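Local coordinates for protein pyocin S8 (Pseudomonas aeruginosa, PDB 6W0V) that is a bacteriocin that probably kills related bacteria by cutting their DNA with its C-terminal H-N-H nuclease domain, the part present here, at residues Asn9-Thr14 and Asp110-Arg115. The protein carries 1 engineered substitution. Sequence-based numbering, arbitrary orientation.
Sequences NGQPVT and DIDNLR
Asp112 reaches across to Gly10 and Asn9 with its carboxylate and takes the two successive backbone N-H groups. OD2 receives Asn9 N at 3.1 Å, met on its syn side and 27° out of the carboxylate plane. OD1 accepts Gly10 N at 2.7 Å, but the N-H points well off the oxygen (122°) and the bond is weak in spite of the short distance; a second weak bond runs from Asn9 N to the same oxygen. Two waters also donate to OD1. One, 2.9 Å from Asp112 OD1, donates to Gly10 O as well, at 2.6 Å; the second, 2.7 Å from Asp112 OD1, accepts from Gln11 NE2, so this amide meets the carboxylate through solvent. Five such contacts, two of them weak, thus reach the carboxylate and would be expected to favour its charged form. Beside these bonds Ile111, buried where Asp112 is exposed, supplies the apolar part: its CG2 methyl, anti to its backbone N, comes to 3.8 Å from Gly10 N.

This joins the loop between strands 4-5 and 27-28 to the 3-10 turn that leads into strand 114-117, the middle strand of the three-stranded antiparallel sheet of this colicin/pyocin-type DNase domain. The turn is itself braced: Asp110 O accepts Asn113 N at 2.8 Å, and Asp110 OD1 takes a weak bond from Asp112 N. Farther out, Thr7 bonds to Asp110 OD2 through its hydroxyl, while the side chain of Asn113 ties the turn to Val100 and Ala107. Backbone hydrogen bonds between Gln11 and both Ile29 and Ser31 hold the chain just after Gly10.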
ATOM      1  N   ASN A   9     -14.835  14.681  10.079  1.00 20.80           N
ATOM      2  CA  ASN A   9     -13.808  14.859  11.124  1.00 20.77           C
ATOM      3  C   ASN A   9     -13.011  13.580  11.290  1.00 19.98           C
ATOM      4  O   ASN A   9     -11.995  13.655  11.960  1.00 22.34           O
ATOM      5  CB  ASN A   9     -14.448  15.272  12.443  1.00 23.07           C
ATOM      6  CG  ASN A   9     -15.022  16.665  12.358  1.00 26.05           C
ATOM      7  OD1 ASN A   9     -14.583  17.467  11.537  1.00 25.99           O
ATOM      8  ND2 ASN A   9     -15.992  16.956  13.205  1.00 30.84           N
ATOM      9  N   GLY A  10     -13.470  12.476  10.704  1.00 19.85           N
ATOM     10  CA  GLY A  10     -12.944  11.147  11.041  1.00 20.02           C
ATOM     11  C   GLY A  10     -13.030  10.929  12.539  1.00 21.44           C
ATOM     12  O   GLY A  10     -13.864  11.573  13.199  1.00 21.89           O
ATOM     13  N   GLN A  11     -12.177  10.067  13.071  1.00 21.73           N
ATOM     14  CA  GLN A  11     -12.241   9.653  14.490  1.00 24.28           C
ATOM     15  C   GLN A  11     -10.862   9.781  15.103  1.00 23.73           C
ATOM     16  O   GLN A  11      -9.858   9.642  14.405  1.00 23.99           O
ATOM     17  CB  GLN A  11     -12.742   8.217  14.610  1.00 25.17           C
ATOM     18  CG  GLN A  11     -14.123   8.011  14.012  1.00 27.19           C
ATOM     19  CD  GLN A  11     -15.149   8.818  14.758  1.00 29.60           C
ATOM     20  OE1 GLN A  11     -15.066   8.981  15.973  1.00 34.98           O
ATOM     21  NE2 GLN A  11     -16.115   9.343  14.024  1.00 33.53           N
ATOM     22  N   PRO A  12     -10.783  10.027  16.426  1.00 27.35           N
ATOM     23  CA  PRO A  12      -9.521   9.918  17.142  1.00 27.97           C
ATOM     24  C   PRO A  12      -8.997   8.500  16.897  1.00 29.50           C
ATOM     25  O   PRO A  12      -9.745   7.541  17.024  1.00 27.59           O
ATOM     26  CB  PRO A  12      -9.879  10.183  18.608  1.00 30.77           C
ATOM     27  CG  PRO A  12     -11.193  10.929  18.539  1.00 31.56           C
ATOM     28  CD  PRO A  12     -11.896  10.386  17.312  1.00 29.27           C
ATOM     29  N   VAL A  13      -7.747   8.413  16.464  1.00 28.11           N
ATOM     30  CA  VAL A  13      -7.051   7.119  16.263  1.00 28.27           C
ATOM     31  C   VAL A  13      -5.728   7.221  17.008  1.00 31.10           C
ATOM     32  O   VAL A  13      -5.012   8.218  16.806  1.00 35.08           O
ATOM     33  CB  VAL A  13      -6.851   6.811  14.771  1.00 28.73           C
ATOM     34  CG1 VAL A  13      -5.925   5.626  14.569  1.00 29.27           C
ATOM     35  CG2 VAL A  13      -8.179   6.587  14.064  1.00 27.91           C
ATOM     36  N   THR A  14      -5.461   6.245  17.865  1.00 32.29           N
ATOM     37  CA  THR A  14      -4.151   6.065  18.531  1.00 33.82           C
ATOM     38  C   THR A  14      -3.641   4.671  18.167  1.00 34.66           C
ATOM     39  O   THR A  14      -4.444   3.847  17.674  1.00 34.01           O
ATOM     40  CB  THR A  14      -4.267   6.331  20.035  1.00 38.75           C
ATOM     41  OG1 THR A  14      -5.090   5.315  20.605  1.00 41.24           O
ATOM     42  CG2 THR A  14      -4.843   7.698  20.335  1.00 41.01           C
ATOM     43  N   ASP A 110     -16.936  12.571   1.881  1.00 16.30           N
ATOM     44  CA  ASP A 110     -17.241  12.701   3.317  1.00 15.89           C
ATOM     45  C   ASP A 110     -16.359  11.699   4.040  1.00 16.07           C
ATOM     46  O   ASP A 110     -16.560  10.478   3.915  1.00 16.61           O
ATOM     47  CB  ASP A 110     -18.701  12.564   3.708  1.00 18.90           C
ATOM     48  CG  ASP A 110     -18.825  12.965   5.166  1.00 21.32           C
ATOM     49  OD1 ASP A 110     -18.463  12.140   5.989  1.00 21.46           O
ATOM     50  OD2 ASP A 110     -19.182  14.144   5.465  1.00 24.05           O
ATOM     51  N   ILE A 111     -15.423  12.258   4.782  1.00 16.20           N
ATOM     52  CA  ILE A 111     -14.393  11.495   5.518  1.00 16.00           C
ATOM     53  C   ILE A 111     -15.086  10.558   6.504  1.00 15.98           C
ATOM     54  O   ILE A 111     -14.590   9.464   6.720  1.00 17.63           O
ATOM     55  CB  ILE A 111     -13.431  12.476   6.188  1.00 17.02           C
ATOM     56  CG1 ILE A 111     -12.696  13.292   5.122  1.00 18.01           C
ATOM     57  CG2 ILE A 111     -12.472  11.749   7.109  1.00 18.39           C
ATOM     58  CD1 ILE A 111     -12.149  14.581   5.627  1.00 19.32           C
ATOM     59  N   ASP A 112     -16.222  10.953   7.058  1.00 17.05           N
ATOM     60  CA  ASP A 112     -16.930  10.114   8.052  1.00 18.78           C
ATOM     61  C   ASP A 112     -17.652   8.976   7.335  1.00 17.71           C
ATOM     62  O   ASP A 112     -18.115   8.054   8.018  1.00 22.52           O
ATOM     63  CB  ASP A 112     -17.856  10.970   8.904  1.00 19.67           C
ATOM     64  CG  ASP A 112     -17.062  11.993   9.688  1.00 21.42           C
ATOM     65  OD1 ASP A 112     -16.019  11.613  10.228  1.00 21.55           O
ATOM     66  OD2 ASP A 112     -17.474  13.148   9.732  1.00 24.31           O
ATOM     67  N   ASN A 113     -17.713   9.028   6.008  1.00 17.18           N
ATOM     68  CA  ASN A 113     -18.280   7.934   5.188  1.00 18.18           C
ATOM     69  C   ASN A 113     -17.169   6.972   4.767  1.00 17.29           C
ATOM     70  O   ASN A 113     -17.449   6.049   3.988  1.00 19.04           O
ATOM     71  CB  ASN A 113     -19.000   8.467   3.957  1.00 19.19           C
ATOM     72  CG  ASN A 113     -19.820   7.391   3.289  1.00 20.75           C
ATOM     73  OD1 ASN A 113     -20.404   6.547   3.966  1.00 21.72           O
ATOM     74  ND2 ASN A 113     -19.841   7.398   1.968  1.00 20.97           N
ATOM     75  N   LEU A 114     -15.948   7.190   5.246  1.00 16.34           N
ATOM     76  CA  LEU A 114     -14.799   6.384   4.783  1.00 15.82           C
ATOM     77  C   LEU A 114     -14.336   5.471   5.901  1.00 16.27           C
ATOM     78  O   LEU A 114     -14.261   5.896   7.054  1.00 18.41           O
ATOM     79  CB  LEU A 114     -13.663   7.294   4.337  1.00 15.43           C
ATOM     80  CG  LEU A 114     -14.067   8.342   3.308  1.00 16.00           C
ATOM     81  CD1 LEU A 114     -12.867   9.191   2.947  1.00 16.30           C
ATOM     82  CD2 LEU A 114     -14.677   7.699   2.071  1.00 15.97           C
ATOM     83  N   ARG A 115     -13.980   4.266   5.502  1.00 16.63           N
ATOM     84  CA  ARG A 115     -13.287   3.313   6.379  1.00 17.97           C
ATOM     85  C   ARG A 115     -12.101   2.806   5.599  1.00 17.85           C
ATOM     86  O   ARG A 115     -12.251   2.560   4.410  1.00 18.40           O
ATOM     87  CB  ARG A 115     -14.184   2.128   6.716  1.00 21.10           C
ATOM     88  CG  ARG A 115     -15.468   2.534   7.401  1.00 24.43           C
ATOM     89  CD  ARG A 115     -15.151   3.240   8.677  1.00 28.80           C
ATOM     90  NE  ARG A 115     -14.766   2.342   9.748  1.00 33.03           N
ATOM     91  CZ  ARG A 115     -15.032   2.607  11.020  1.00 35.51           C
ATOM     92  NH1 ARG A 115     -14.644   1.786  11.977  1.00 35.80           N
ATOM     93  NH2 ARG A 115     -15.694   3.704  11.331  1.00 38.96           N
TER
HETATM   94  O   HOH W   1     -16.396  12.263  13.037  1.00 33.32           O
HETATM   95  O   HOH W   2     -15.532   9.050  11.025  1.00 27.08           O